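Local coordinates for catalase (Corynebacterium glutamicum, PDB 4B7H), which catalyses the breakdown of hydrogen peroxide to water and oxygen at a haem iron, with NADPH also bound and nitric oxide present as an inhibitor, at residues 211-215 and 344-348; 224-228 and 291-297; 340-344 and 441-445. All coordinates share one frame; numbering follows the deposited sequence.

Contact 1 (211-215 and 344-348); sequences SHTFQ and MLQAR. With HEM (protoporphyrin IX containing Fe), chain E.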
loop_
_atom_site.group_PDB
_atom_site.type_symbol
_atom_site.label_atom_id
_atom_site.label_comp_id
_atom_site.label_asym_id
_atom_site.label_seq_id
_atom_site.Cartn_x
_atom_site.Cartn_y
_atom_site.Cartn_z
ATOM N N SER A 211 -8.830 12.742 -29.936
ATOM C CA SER A 211 -9.905 13.635 -29.470
ATOM C C SER A 211 -9.444 15.079 -29.243
ATOM O O SER A 211 -9.945 15.999 -29.906
ATOM C CB SER A 211 -10.643 13.093 -28.235
ATOM O OG SER A 211 -11.000 11.728 -28.380
ATOM N N HIS A 212 -8.504 15.286 -28.319
ATOM C CA HIS A 212 -7.981 16.632 -28.057
ATOM C C HIS A 212 -7.189 17.188 -29.224
ATOM O O HIS A 212 -6.583 16.450 -29.997
ATOM C CB HIS A 212 -6.986 16.651 -26.890
ATOM C CG HIS A 212 -7.473 16.007 -25.634
ATOM N ND1 HIS A 212 -8.367 16.617 -24.782
ATOM C CD2 HIS A 212 -7.161 14.819 -25.062
ATOM C CE1 HIS A 212 -8.594 15.829 -23.745
ATOM N NE2 HIS A 212 -7.871 14.732 -23.889
ATOM N N THR A 213 -7.144 18.509 -29.293
ATOM C CA THR A 213 -6.124 19.199 -30.059
ATOM C C THR A 213 -4.772 19.047 -29.361
ATOM O O THR A 213 -4.631 19.336 -28.164
ATOM C CB THR A 213 -6.509 20.662 -30.167
ATOM O OG1 THR A 213 -7.750 20.734 -30.881
ATOM C CG2 THR A 213 -5.437 21.474 -30.895
ATOM N N PHE A 214 -3.789 18.565 -30.115
ATOM C CA PHE A 214 -2.403 18.547 -29.679
ATOM C C PHE A 214 -1.598 19.508 -30.538
ATOM O O PHE A 214 -2.142 20.176 -31.434
ATOM C CB PHE A 214 -1.839 17.134 -29.797
ATOM C CG PHE A 214 -2.464 16.168 -28.835
ATOM C CD1 PHE A 214 -2.003 16.081 -27.528
ATOM C CD2 PHE A 214 -3.533 15.374 -29.229
ATOM C CE1 PHE A 214 -2.594 15.211 -26.622
ATOM C CE2 PHE A 214 -4.127 14.497 -28.340
ATOM C CZ PHE A 214 -3.654 14.412 -27.033
ATOM N N GLN A 215 -0.298 19.584 -30.281
ATOM C CA GLN A 215 0.562 20.430 -31.097
ATOM C C GLN A 215 1.688 19.601 -31.709
ATOM O O GLN A 215 2.191 18.669 -31.087
ATOM C CB GLN A 215 1.126 21.590 -30.271
ATOM C CG GLN A 215 1.694 22.722 -31.115
ATOM C CD GLN A 215 2.141 23.888 -30.268
ATOM O OE1 GLN A 215 3.225 23.869 -29.686
ATOM N NE2 GLN A 215 1.294 24.902 -30.165
ATOM N N MET A 344 -9.346 19.853 -20.290
ATOM C CA MET A 344 -9.480 18.422 -20.029
ATOM C C MET A 344 -8.121 17.758 -20.191
ATOM O O MET A 344 -7.665 17.022 -19.308
ATOM C CB MET A 344 -10.512 17.799 -20.967
ATOM C CG MET A 344 -11.943 18.269 -20.699
ATOM S SD MET A 344 -12.715 17.443 -19.303
ATOM C CE MET A 344 -13.096 15.880 -20.084
ATOM N N LEU A 345 -7.463 18.036 -21.313
ATOM C CA LEU A 345 -6.132 17.503 -21.567
ATOM C C LEU A 345 -5.170 17.877 -20.441
ATOM O O LEU A 345 -4.424 17.028 -19.944
ATOM C CB LEU A 345 -5.602 17.996 -22.912
ATOM C CG LEU A 345 -4.157 17.615 -23.243
ATOM C CD1 LEU A 345 -3.954 16.087 -23.209
ATOM C CD2 LEU A 345 -3.770 18.233 -24.595
ATOM N N GLN A 346 -5.202 19.134 -20.006
ATOM C CA GLN A 346 -4.253 19.579 -18.991
ATOM C C GLN A 346 -4.464 18.861 -17.654
ATOM O O GLN A 346 -3.502 18.521 -16.969
ATOM C CB GLN A 346 -4.262 21.108 -18.870
ATOM C CG GLN A 346 -3.846 21.754 -20.188
ATOM C CD GLN A 346 -3.137 23.085 -20.042
ATOM O OE1 GLN A 346 -2.888 23.572 -18.933
ATOM N NE2 GLN A 346 -2.797 23.685 -21.182
ATOM N N ALA A 347 -5.716 18.599 -17.294
ATOM C CA ALA A 347 -5.995 17.790 -16.111
ATOM C C ALA A 347 -5.501 16.347 -16.284
ATOM O O ALA A 347 -4.922 15.770 -15.358
ATOM C CB ALA A 347 -7.484 17.816 -15.780
ATOM N N ARG A 348 -5.723 15.763 -17.463
ATOM C CA ARG A 348 -5.244 14.413 -17.746
ATOM C C ARG A 348 -3.731 14.282 -17.594
ATOM O O ARG A 348 -3.243 13.260 -17.117
ATOM C CB ARG A 348 -5.647 13.981 -19.152
ATOM C CG ARG A 348 -7.139 13.848 -19.352
ATOM C CD ARG A 348 -7.443 13.423 -20.779
ATOM N NE ARG A 348 -7.097 12.022 -20.997
ATOM C CZ ARG A 348 -6.685 11.512 -22.157
ATOM N NH1 ARG A 348 -6.544 12.289 -23.228
ATOM N NH2 ARG A 348 -6.398 10.215 -22.244
HETATM C CHA HEM E . -8.226 5.944 -18.112
HETATM C CHB HEM E . -8.329 10.341 -16.068
HETATM C CHC HEM E . -10.686 12.014 -19.951
HETATM C CHD HEM E . -9.176 8.135 -22.371
HETATM C C1A HEM E . -8.063 6.975 -17.219
HETATM C C2A HEM E . -7.392 6.888 -15.936
HETATM C C3A HEM E . -7.413 8.113 -15.390
HETATM C C4A HEM E . -8.099 9.003 -16.294
HETATM C CMA HEM E . -6.829 8.568 -14.048
HETATM C CAA HEM E . -6.763 5.604 -15.350
HETATM C CBA HEM E . -5.330 5.474 -15.848
HETATM C CGA HEM E . -4.579 4.355 -15.177
HETATM O O1A HEM E . -3.776 3.698 -15.887
HETATM O O2A HEM E . -4.755 4.107 -13.956
HETATM C C1B HEM E . -9.000 11.185 -16.923
HETATM C C2B HEM E . -9.339 12.566 -16.664
HETATM C C3B HEM E . -10.017 13.018 -17.739
HETATM C C4B HEM E . -10.095 11.941 -18.702
HETATM C CMB HEM E . -8.981 13.311 -15.361
HETATM C CAB HEM E . -10.601 14.414 -18.029
HETATM C CBB HEM E . -10.090 15.524 -17.497
HETATM C C1C HEM E . -10.333 11.187 -21.003
HETATM C C2C HEM E . -10.372 11.494 -22.426
HETATM C C3C HEM E . -9.948 10.400 -23.083
HETATM C C4C HEM E . -9.615 9.397 -22.095
HETATM C CMC HEM E . -10.847 12.839 -23.029
HETATM C CAC HEM E . -9.732 10.168 -24.598
HETATM C CBC HEM E . -9.432 11.164 -25.449
HETATM C C1D HEM E . -8.860 7.182 -21.442
HETATM C C2D HEM E . -8.511 5.844 -21.791
HETATM C C3D HEM E . -8.214 5.154 -20.488
HETATM C C4D HEM E . -8.398 6.143 -19.461
HETATM C CMD HEM E . -8.463 5.234 -23.190
HETATM C CAD HEM E . -7.770 3.706 -20.343
HETATM C CBD HEM E . -6.290 3.617 -20.708
HETATM C CGD HEM E . -5.945 2.159 -20.644
HETATM O O1D HEM E . -5.133 1.756 -19.773
HETATM O O2D HEM E . -6.505 1.383 -21.458
HETATM N NA HEM E . -8.479 8.284 -17.416
HETATM N NB HEM E . -9.474 10.829 -18.167
HETATM N NC HEM E . -9.858 9.897 -20.837
HETATM N ND HEM E . -8.796 7.332 -20.059
HETATM FE FE HEM E . -9.201 9.065 -19.121
#
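His-212 and Arg-348 meet in the haem pocket, beside the tyrosine (Tyr-352) that in this family is the proximal ligand of the iron. Arg-348 NH1 donates to His-212 NE2 over 2.9 Å, bent to 144° at the hydrogen. NH1 lies close to the imidazole plane, and ring and guanidinium are nearly coplanar, 22° apart. The arginine is bent at chi3 (73°), which lays its guanidinium against the porphyrin: one face rests on pyrrole ring C, with NH2 3.3 Å from HEM C4C. Its NE bonds to Tyr-352 OH and its NH2 to Val-140 O, so all three nitrogens are engaged. At the other side of the imidazole, ND1 is hydrogen-bonded to Asp-342, giving a chain from carboxylate through histidine and arginine to tyrosine.

Leu-345 CB covers one face of the imidazole in a CH-pi contact, 3.7 Å from the centroid. Beyond CB, both methyls of Leu-345 meet the ring of Phe-214 obliquely, CD1 and CD2 each 3.8 Å from CE1. Met-344 SD runs to the vinyl group at HEM CBB, 3.7 Å away. The contact thus sets helix 343-359 against the loop entering strand 214-217, which is flanked in the sheet by strands 223-232 and 337-338.

Contact 2 (224-228 and 291-297); sequences VWVKY and FDLTKTW. With NDP (NADPH dihydro-nicotinamide-adenine-dinucleotide phosphate), chain H.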
loop_
_atom_site.group_PDB
_atom_site.type_symbol
_atom_site.label_atom_id
_atom_site.label_comp_id
_atom_site.label_asym_id
_atom_site.label_seq_id
_atom_site.Cartn_x
_atom_site.Cartn_y
_atom_site.Cartn_z
ATOM N N VAL A 224 2.142 23.714 -35.320
ATOM C CA VAL A 224 0.803 23.635 -35.889
ATOM C C VAL A 224 -0.074 22.864 -34.903
ATOM O O VAL A 224 0.425 22.055 -34.113
ATOM C CB VAL A 224 0.784 22.916 -37.257
ATOM C CG1 VAL A 224 1.434 23.766 -38.324
ATOM C CG2 VAL A 224 1.455 21.547 -37.163
ATOM N N TRP A 225 -1.380 23.116 -34.929
ATOM C CA TRP A 225 -2.299 22.344 -34.102
ATOM C C TRP A 225 -2.730 21.088 -34.855
ATOM O O TRP A 225 -2.935 21.132 -36.073
ATOM C CB TRP A 225 -3.514 23.186 -33.721
ATOM C CG TRP A 225 -3.185 24.454 -32.962
ATOM C CD1 TRP A 225 -3.334 25.745 -33.409
ATOM C CD2 TRP A 225 -2.658 24.552 -31.627
ATOM N NE1 TRP A 225 -2.938 26.632 -32.435
ATOM C CE2 TRP A 225 -2.515 25.926 -31.334
ATOM C CE3 TRP A 225 -2.287 23.611 -30.653
ATOM C CZ2 TRP A 225 -2.029 26.380 -30.105
ATOM C CZ3 TRP A 225 -1.808 24.066 -29.437
ATOM C CH2 TRP A 225 -1.685 25.435 -29.171
ATOM N N VAL A 226 -2.856 19.960 -34.154
ATOM C CA VAL A 226 -3.243 18.720 -34.821
ATOM C C VAL A 226 -4.294 17.925 -34.048
ATOM O O VAL A 226 -4.411 18.053 -32.827
ATOM C CB VAL A 226 -2.020 17.788 -35.071
ATOM C CG1 VAL A 226 -0.956 18.485 -35.910
ATOM C CG2 VAL A 226 -1.433 17.286 -33.747
ATOM N N LYS A 227 -5.064 17.124 -34.780
ATOM C CA LYS A 227 -5.917 16.089 -34.200
ATOM C C LYS A 227 -5.626 14.758 -34.883
ATOM O O LYS A 227 -5.509 14.685 -36.110
ATOM C CB LYS A 227 -7.406 16.425 -34.330
ATOM C CG LYS A 227 -7.878 17.550 -33.413
ATOM C CD LYS A 227 -9.391 17.720 -33.486
ATOM C CE LYS A 227 -9.882 18.877 -32.613
ATOM N NZ LYS A 227 -9.771 18.620 -31.137
ATOM N N TYR A 228 -5.512 13.708 -34.081
ATOM C CA TYR A 228 -5.244 12.370 -34.585
ATOM C C TYR A 228 -6.512 11.593 -34.885
ATOM O O TYR A 228 -7.448 11.585 -34.076
ATOM C CB TYR A 228 -4.470 11.576 -33.550
ATOM C CG TYR A 228 -3.067 12.045 -33.278
ATOM C CD1 TYR A 228 -2.035 11.753 -34.165
ATOM C CD2 TYR A 228 -2.759 12.733 -32.109
ATOM C CE1 TYR A 228 -0.739 12.155 -33.907
ATOM C CE2 TYR A 228 -1.466 13.140 -31.839
ATOM C CZ TYR A 228 -0.459 12.845 -32.740
ATOM O OH TYR A 228 0.831 13.237 -32.467
ATOM N N PHE A 291 -9.864 24.495 -29.072
ATOM C CA PHE A 291 -9.293 23.821 -27.906
ATOM C C PHE A 291 -10.362 23.235 -26.982
ATOM O O PHE A 291 -10.038 22.670 -25.939
ATOM C CB PHE A 291 -8.418 24.800 -27.117
ATOM C CG PHE A 291 -7.444 25.560 -27.974
ATOM C CD1 PHE A 291 -6.505 24.883 -28.748
ATOM C CD2 PHE A 291 -7.464 26.949 -28.002
ATOM C CE1 PHE A 291 -5.600 25.586 -29.536
ATOM C CE2 PHE A 291 -6.562 27.657 -28.788
ATOM C CZ PHE A 291 -5.629 26.972 -29.553
ATOM N N ASP A 292 -11.631 23.399 -27.360
ATOM C CA ASP A 292 -12.778 22.887 -26.610
ATOM C C ASP A 292 -13.008 21.455 -27.055
ATOM O O ASP A 292 -13.386 21.211 -28.203
ATOM C CB ASP A 292 -14.008 23.752 -26.924
ATOM C CG ASP A 292 -15.281 23.280 -26.225
ATOM O OD1 ASP A 292 -15.299 22.196 -25.594
ATOM O OD2 ASP A 292 -16.295 24.010 -26.315
ATOM N N LEU A 293 -12.750 20.508 -26.154
ATOM C CA LEU A 293 -12.872 19.088 -26.465
ATOM C C LEU A 293 -14.254 18.688 -26.984
ATOM O O LEU A 293 -14.375 17.737 -27.775
ATOM C CB LEU A 293 -12.513 18.274 -25.222
ATOM C CG LEU A 293 -12.579 16.751 -25.302
ATOM C CD1 LEU A 293 -11.668 16.209 -26.411
ATOM C CD2 LEU A 293 -12.220 16.169 -23.942
ATOM N N THR A 294 -15.288 19.424 -26.567
ATOM C CA THR A 294 -16.653 19.149 -27.021
ATOM C C THR A 294 -16.914 19.629 -28.453
ATOM O O THR A 294 -18.014 19.442 -28.982
ATOM C CB THR A 294 -17.716 19.768 -26.068
ATOM O OG1 THR A 294 -17.702 21.199 -26.188
ATOM C CG2 THR A 294 -17.462 19.367 -24.616
ATOM N N LYS A 295 -15.909 20.248 -29.072
ATOM C CA LYS A 295 -16.015 20.728 -30.453
ATOM C C LYS A 295 -15.052 19.976 -31.362
ATOM O O LYS A 295 -13.832 20.026 -31.164
ATOM C CB LYS A 295 -15.687 22.222 -30.541
ATOM C CG LYS A 295 -16.514 23.109 -29.625
ATOM C CD LYS A 295 -17.969 23.147 -30.060
ATOM C CE LYS A 295 -18.756 24.140 -29.226
ATOM N NZ LYS A 295 -18.870 23.693 -27.813
ATOM N N THR A 296 -15.585 19.282 -32.361
ATOM C CA THR A 296 -14.741 18.705 -33.401
ATOM C C THR A 296 -14.367 19.770 -34.430
ATOM O O THR A 296 -15.069 20.783 -34.576
ATOM C CB THR A 296 -15.436 17.529 -34.107
ATOM O OG1 THR A 296 -16.757 17.914 -34.513
ATOM C CG2 THR A 296 -15.532 16.335 -33.177
ATOM N N TRP A 297 -13.253 19.557 -35.128
ATOM C CA TRP A 297 -12.909 20.384 -36.282
ATOM C C TRP A 297 -13.563 19.749 -37.493
ATOM O O TRP A 297 -13.348 18.564 -37.769
ATOM C CB TRP A 297 -11.407 20.387 -36.538
ATOM C CG TRP A 297 -10.521 20.996 -35.487
ATOM C CD1 TRP A 297 -10.892 21.710 -34.380
ATOM C CD2 TRP A 297 -9.088 20.929 -35.463
ATOM N NE1 TRP A 297 -9.767 22.089 -33.665
ATOM C CE2 TRP A 297 -8.652 21.625 -34.317
ATOM C CE3 TRP A 297 -8.132 20.342 -36.305
ATOM C CZ2 TRP A 297 -7.299 21.746 -33.989
ATOM C CZ3 TRP A 297 -6.787 20.462 -35.974
ATOM C CH2 TRP A 297 -6.386 21.157 -34.826
HETATM P PA NDP H . -18.171 15.231 -42.328
HETATM O O1A NDP H . -19.286 14.834 -43.223
HETATM O O2A NDP H . -16.933 15.596 -43.073
HETATM O O5B NDP H . -17.871 14.011 -41.335
HETATM C C5B NDP H . -18.924 13.374 -40.652
HETATM C C4B NDP H . -18.288 12.319 -39.762
HETATM O O4B NDP H . -19.306 11.665 -39.017
HETATM C C3B NDP H . -17.554 11.264 -40.590
HETATM O O3B NDP H . -16.309 10.962 -39.988
HETATM C C2B NDP H . -18.512 10.089 -40.535
HETATM O O2B NDP H . -17.928 8.817 -40.737
HETATM C C1B NDP H . -19.100 10.279 -39.144
HETATM N N9A NDP H . -20.291 9.444 -38.893
HETATM C C8A NDP H . -21.050 8.770 -39.817
HETATM N N7A NDP H . -22.032 8.102 -39.171
HETATM C C5A NDP H . -21.909 8.334 -37.841
HETATM C C6A NDP H . -22.642 7.899 -36.738
HETATM N N6A NDP H . -23.456 6.849 -36.848
HETATM N N1A NDP H . -22.274 8.322 -35.482
HETATM C C2A NDP H . -21.187 9.156 -35.314
HETATM N N3A NDP H . -20.462 9.580 -36.410
HETATM C C4A NDP H . -20.818 9.174 -37.654
HETATM O O3 NDP H . -18.693 16.435 -41.379
HETATM P PN NDP H . -17.811 17.175 -40.244
HETATM O O1N NDP H . -16.433 16.611 -40.191
HETATM O O2N NDP H . -18.026 18.629 -40.440
HETATM O O5D NDP H . -18.566 16.774 -38.880
HETATM C C5D NDP H . -19.980 16.748 -38.831
HETATM C C4D NDP H . -20.425 16.017 -37.581
HETATM O O4D NDP H . -19.971 14.680 -37.651
HETATM C C3D NDP H . -19.805 16.624 -36.332
HETATM O O3D NDP H . -20.649 17.613 -35.762
HETATM C C2D NDP H . -19.602 15.415 -35.434
HETATM O O2D NDP H . -20.727 15.245 -34.618
HETATM C C1D NDP H . -19.536 14.219 -36.378
HETATM N N1N NDP H . -18.167 13.668 -36.473
HETATM C C2N NDP H . -17.125 14.526 -36.675
HETATM C C3N NDP H . -15.814 14.088 -36.781
HETATM C C7N NDP H . -14.744 15.111 -36.983
HETATM O O7N NDP H . -13.464 14.844 -36.490
HETATM N N7N NDP H . -15.025 16.255 -37.598
HETATM C C4N NDP H . -15.443 12.623 -36.682
HETATM C C5N NDP H . -16.658 11.769 -36.461
HETATM C C6N NDP H . -17.938 12.318 -36.366
HETATM P P2B NDP H . -17.912 8.140 -42.204
HETATM O O1X NDP H . -19.340 8.087 -42.707
HETATM O O2X NDP H . -17.042 8.988 -43.105
HETATM O O3X NDP H . -17.327 6.748 -42.041
HETATM O O HOH W 1 -11.041 20.598 -29.590
HETATM O O HOH W 2 -12.524 17.419 -31.013
#
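Lys-227 NZ is gripped from several directions: water 1 at 2.8 Å, water 2 at 3.0 Å, Ser-211 O and Thr-213 OG1 surround the ammonium, four acceptors that must share its three protons. Water 2 lies 2.9 Å from Lys-295 O and can carry the link across to the loop, whereas the lysine nitrogen itself stays 4.3 Å from Lys-295 O. The lysine runs straight as far as CE and turns at chi4 (-70°), which takes the ammonium up from the indole of Trp-297 toward the waters. CE itself sits over the five-membered ring, 3.3 Å from its centroid, in a close CH-pi contact; NZ stands higher above the same face as a cation-pi partner.

The far end of that indole, CH2, butts edge-on against the backbone of Trp-225. Trp-225 in turn receives Phe-291 in an edge-to-face stack: the CE1-CZ rim points at the face of the six-membered ring, with planes at 71°. Within the loop, Asp-292 heads a type I turn; its OD1 takes Thr-294 N, forming an Asx turn, and also Thr-294 OG1 from the same face, while OD2 pairs with Lys-295 NZ.

Trp-297 O accepts from the carboxamide N7N of NDP at 2.9 Å. With Trp-225 and Lys-227 packed against Phe-291 and Trp-297, strand 223-232 backs the loop that forms part of the NADPH site, as in cofactor-binding catalases.

Contact 3 (340-344 and 441-445); sequences SPDRM and RAAYV. With HEM (protoporphyrin IX containing Fe), chain E.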
loop_
_atom_site.group_PDB
_atom_site.type_symbol
_atom_site.label_atom_id
_atom_site.label_comp_id
_atom_site.label_asym_id
_atom_site.label_seq_id
_atom_site.Cartn_x
_atom_site.Cartn_y
_atom_site.Cartn_z
ATOM N N SER A 340 -2.008 21.666 -25.531
ATOM C CA SER A 340 -2.832 22.786 -25.995
ATOM C C SER A 340 -3.608 23.286 -24.783
ATOM O O SER A 340 -3.606 22.619 -23.746
ATOM C CB SER A 340 -3.806 22.322 -27.084
ATOM O OG SER A 340 -4.871 21.564 -26.527
ATOM N N PRO A 341 -4.270 24.454 -24.897
ATOM C CA PRO A 341 -5.110 24.951 -23.794
ATOM C C PRO A 341 -6.496 24.316 -23.755
ATOM O O PRO A 341 -7.511 25.009 -23.630
ATOM C CB PRO A 341 -5.224 26.458 -24.063
ATOM C CG PRO A 341 -4.802 26.664 -25.461
ATOM C CD PRO A 341 -3.993 25.485 -25.913
ATOM N N ASP A 342 -6.518 23.001 -23.912
ATOM C CA ASP A 342 -7.683 22.172 -23.646
ATOM C C ASP A 342 -7.588 21.779 -22.165
ATOM O O ASP A 342 -6.675 21.048 -21.766
ATOM C CB ASP A 342 -7.631 20.954 -24.579
ATOM C CG ASP A 342 -8.736 19.950 -24.330
ATOM O OD1 ASP A 342 -9.218 19.810 -23.183
ATOM O OD2 ASP A 342 -9.106 19.261 -25.303
ATOM N N ARG A 343 -8.517 22.275 -21.347
ATOM C CA ARG A 343 -8.427 22.078 -19.900
ATOM C C ARG A 343 -8.598 20.616 -19.497
ATOM O O ARG A 343 -8.072 20.189 -18.462
ATOM C CB ARG A 343 -9.440 22.956 -19.158
ATOM C CG ARG A 343 -9.262 24.437 -19.416
ATOM C CD ARG A 343 -10.323 25.239 -18.713
ATOM N NE ARG A 343 -10.314 26.610 -19.197
ATOM C CZ ARG A 343 -11.249 27.499 -18.891
ATOM N NH1 ARG A 343 -12.248 27.144 -18.095
ATOM N NH2 ARG A 343 -11.190 28.729 -19.386
ATOM N N MET A 344 -9.346 19.853 -20.290
ATOM C CA MET A 344 -9.480 18.422 -20.029
ATOM C C MET A 344 -8.121 17.758 -20.191
ATOM O O MET A 344 -7.665 17.022 -19.308
ATOM C CB MET A 344 -10.512 17.799 -20.967
ATOM C CG MET A 344 -11.943 18.269 -20.699
ATOM S SD MET A 344 -12.715 17.443 -19.303
ATOM C CE MET A 344 -13.096 15.880 -20.084
ATOM N N ARG A 441 -11.181 31.971 -13.032
ATOM C CA ARG A 441 -12.035 30.856 -13.417
ATOM C C ARG A 441 -12.971 31.431 -14.459
ATOM O O ARG A 441 -13.852 32.214 -14.130
ATOM C CB ARG A 441 -12.794 30.297 -12.213
ATOM C CG ARG A 441 -11.877 29.662 -11.185
ATOM C CD ARG A 441 -12.659 29.150 -9.994
ATOM N NE ARG A 441 -11.768 28.605 -8.974
ATOM C CZ ARG A 441 -11.227 29.319 -7.994
ATOM N NH1 ARG A 441 -11.491 30.623 -7.890
ATOM N NH2 ARG A 441 -10.407 28.730 -7.126
ATOM N N ALA A 442 -12.758 31.060 -15.717
ATOM C CA ALA A 442 -13.391 31.758 -16.833
ATOM C C ALA A 442 -13.929 30.793 -17.877
ATOM O O ALA A 442 -13.472 29.653 -17.978
ATOM C CB ALA A 442 -12.383 32.696 -17.485
ATOM N N ALA A 443 -14.879 31.260 -18.678
ATOM C CA ALA A 443 -15.306 30.515 -19.857
ATOM C C ALA A 443 -14.155 30.399 -20.860
ATOM O O ALA A 443 -13.203 31.182 -20.814
ATOM C CB ALA A 443 -16.491 31.209 -20.502
ATOM N N TYR A 444 -14.227 29.410 -21.749
ATOM C CA TYR A 444 -13.345 29.397 -22.913
ATOM C C TYR A 444 -13.616 30.653 -23.748
ATOM O O TYR A 444 -14.724 31.206 -23.714
ATOM C CB TYR A 444 -13.599 28.162 -23.785
ATOM C CG TYR A 444 -12.985 26.869 -23.301
ATOM C CD1 TYR A 444 -13.399 26.280 -22.110
ATOM C CD2 TYR A 444 -12.008 26.220 -24.052
ATOM C CE1 TYR A 444 -12.843 25.080 -21.669
ATOM C CE2 TYR A 444 -11.450 25.026 -23.621
ATOM C CZ TYR A 444 -11.873 24.462 -22.426
ATOM O OH TYR A 444 -11.313 23.271 -22.003
ATOM N N VAL A 445 -12.616 31.098 -24.508
ATOM C CA VAL A 445 -12.827 32.184 -25.462
ATOM C C VAL A 445 -13.994 31.807 -26.377
ATOM O O VAL A 445 -14.057 30.682 -26.886
ATOM C CB VAL A 445 -11.546 32.485 -26.271
ATOM C CG1 VAL A 445 -11.813 33.528 -27.346
ATOM C CG2 VAL A 445 -10.451 32.955 -25.336
HETATM C CHA HEM E . -8.226 5.944 -18.112
HETATM C CHB HEM E . -8.329 10.341 -16.068
HETATM C CHC HEM E . -10.686 12.014 -19.951
HETATM C CHD HEM E . -9.176 8.135 -22.371
HETATM C C1A HEM E . -8.063 6.975 -17.219
HETATM C C2A HEM E . -7.392 6.888 -15.936
HETATM C C3A HEM E . -7.413 8.113 -15.390
HETATM C C4A HEM E . -8.099 9.003 -16.294
HETATM C CMA HEM E . -6.829 8.568 -14.048
HETATM C CAA HEM E . -6.763 5.604 -15.350
HETATM C CBA HEM E . -5.330 5.474 -15.848
HETATM C CGA HEM E . -4.579 4.355 -15.177
HETATM O O1A HEM E . -3.776 3.698 -15.887
HETATM O O2A HEM E . -4.755 4.107 -13.956
HETATM C C1B HEM E . -9.000 11.185 -16.923
HETATM C C2B HEM E . -9.339 12.566 -16.664
HETATM C C3B HEM E . -10.017 13.018 -17.739
HETATM C C4B HEM E . -10.095 11.941 -18.702
HETATM C CMB HEM E . -8.981 13.311 -15.361
HETATM C CAB HEM E . -10.601 14.414 -18.029
HETATM C CBB HEM E . -10.090 15.524 -17.497
HETATM C C1C HEM E . -10.333 11.187 -21.003
HETATM C C2C HEM E . -10.372 11.494 -22.426
HETATM C C3C HEM E . -9.948 10.400 -23.083
HETATM C C4C HEM E . -9.615 9.397 -22.095
HETATM C CMC HEM E . -10.847 12.839 -23.029
HETATM C CAC HEM E . -9.732 10.168 -24.598
HETATM C CBC HEM E . -9.432 11.164 -25.449
HETATM C C1D HEM E . -8.860 7.182 -21.442
HETATM C C2D HEM E . -8.511 5.844 -21.791
HETATM C C3D HEM E . -8.214 5.154 -20.488
HETATM C C4D HEM E . -8.398 6.143 -19.461
HETATM C CMD HEM E . -8.463 5.234 -23.190
HETATM C CAD HEM E . -7.770 3.706 -20.343
HETATM C CBD HEM E . -6.290 3.617 -20.708
HETATM C CGD HEM E . -5.945 2.159 -20.644
HETATM O O1D HEM E . -5.133 1.756 -19.773
HETATM O O2D HEM E . -6.505 1.383 -21.458
HETATM N NA HEM E . -8.479 8.284 -17.416
HETATM N NB HEM E . -9.474 10.829 -18.167
HETATM N NC HEM E . -9.858 9.897 -20.837
HETATM N ND HEM E . -8.796 7.332 -20.059
HETATM FE FE HEM E . -9.201 9.065 -19.121
HETATM O O HOH W 3 -11.827 20.842 -23.423
#
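An inverse gamma turn at Pro-341 leads into Asp-342, the N-cap of helix 343-359, and brings this corner alongside the irregular chain at Tyr-444, whose CA lies 9.2 Å from Asp-342 CA. The phenol reaches back to the helix start: Tyr-444 OH accepts from Arg-343 N over 3.0 Å, so a side chain from a distant loop takes up an amide in the first turn. Water 3 donates to the same hydroxyl and, weakly, to Asp-342 OD1, while Arg-150 O is a further partner of the hydroxyl. Asp-342 OD1 also accepts a weak capping bond from Met-344 N and a bond from Leu-345 N, leaving OD2 to His-212.

Arg-343 is extended from CG to NE and runs past the tyrosine in the opposite sense. Its guanidinium lies on the ring, off-centre, with planes 24° apart and CZ 4.5 Å from the centroid; Tyr-444 CE1 comes closest to its face. At the far end NH1 and NH2 both clasp Ala-442 O at 2.8 Å each, NH1 nearly along the C=O axis and NH2 from above the carbonyl plane. NH2 is also hydrogen-bonded to Pro-41 O of the third subunit.

Thus the start of helix 343-359 is joined to the chain just after strand 439-441, where Arg-441 pairs in an antiparallel ladder with a strand of the fourth subunit.

How the contacts relate
From the N terminus, residues 211-215 come first and strand 223-232 follows beside them in the same sheet. Residues 224-228 then meet 291-297, so contact 2 closes a loop of 62 residues within the 128-residue span that contact 1 completes on reaching 344-348. Contact 3 opens where contact 1 ends: they share Met-344, and a further 96 residues pass before 441-445 returns. Contacts 2 and 3 are therefore in series, though Phe-291 packs on both Asp-342 and Tyr-444. Together the three tie strands 214-217 and 223-232 of the antiparallel sheet, the NADPH loop and the start of the haem-lining helix to the C-terminal region and the subunit interfaces.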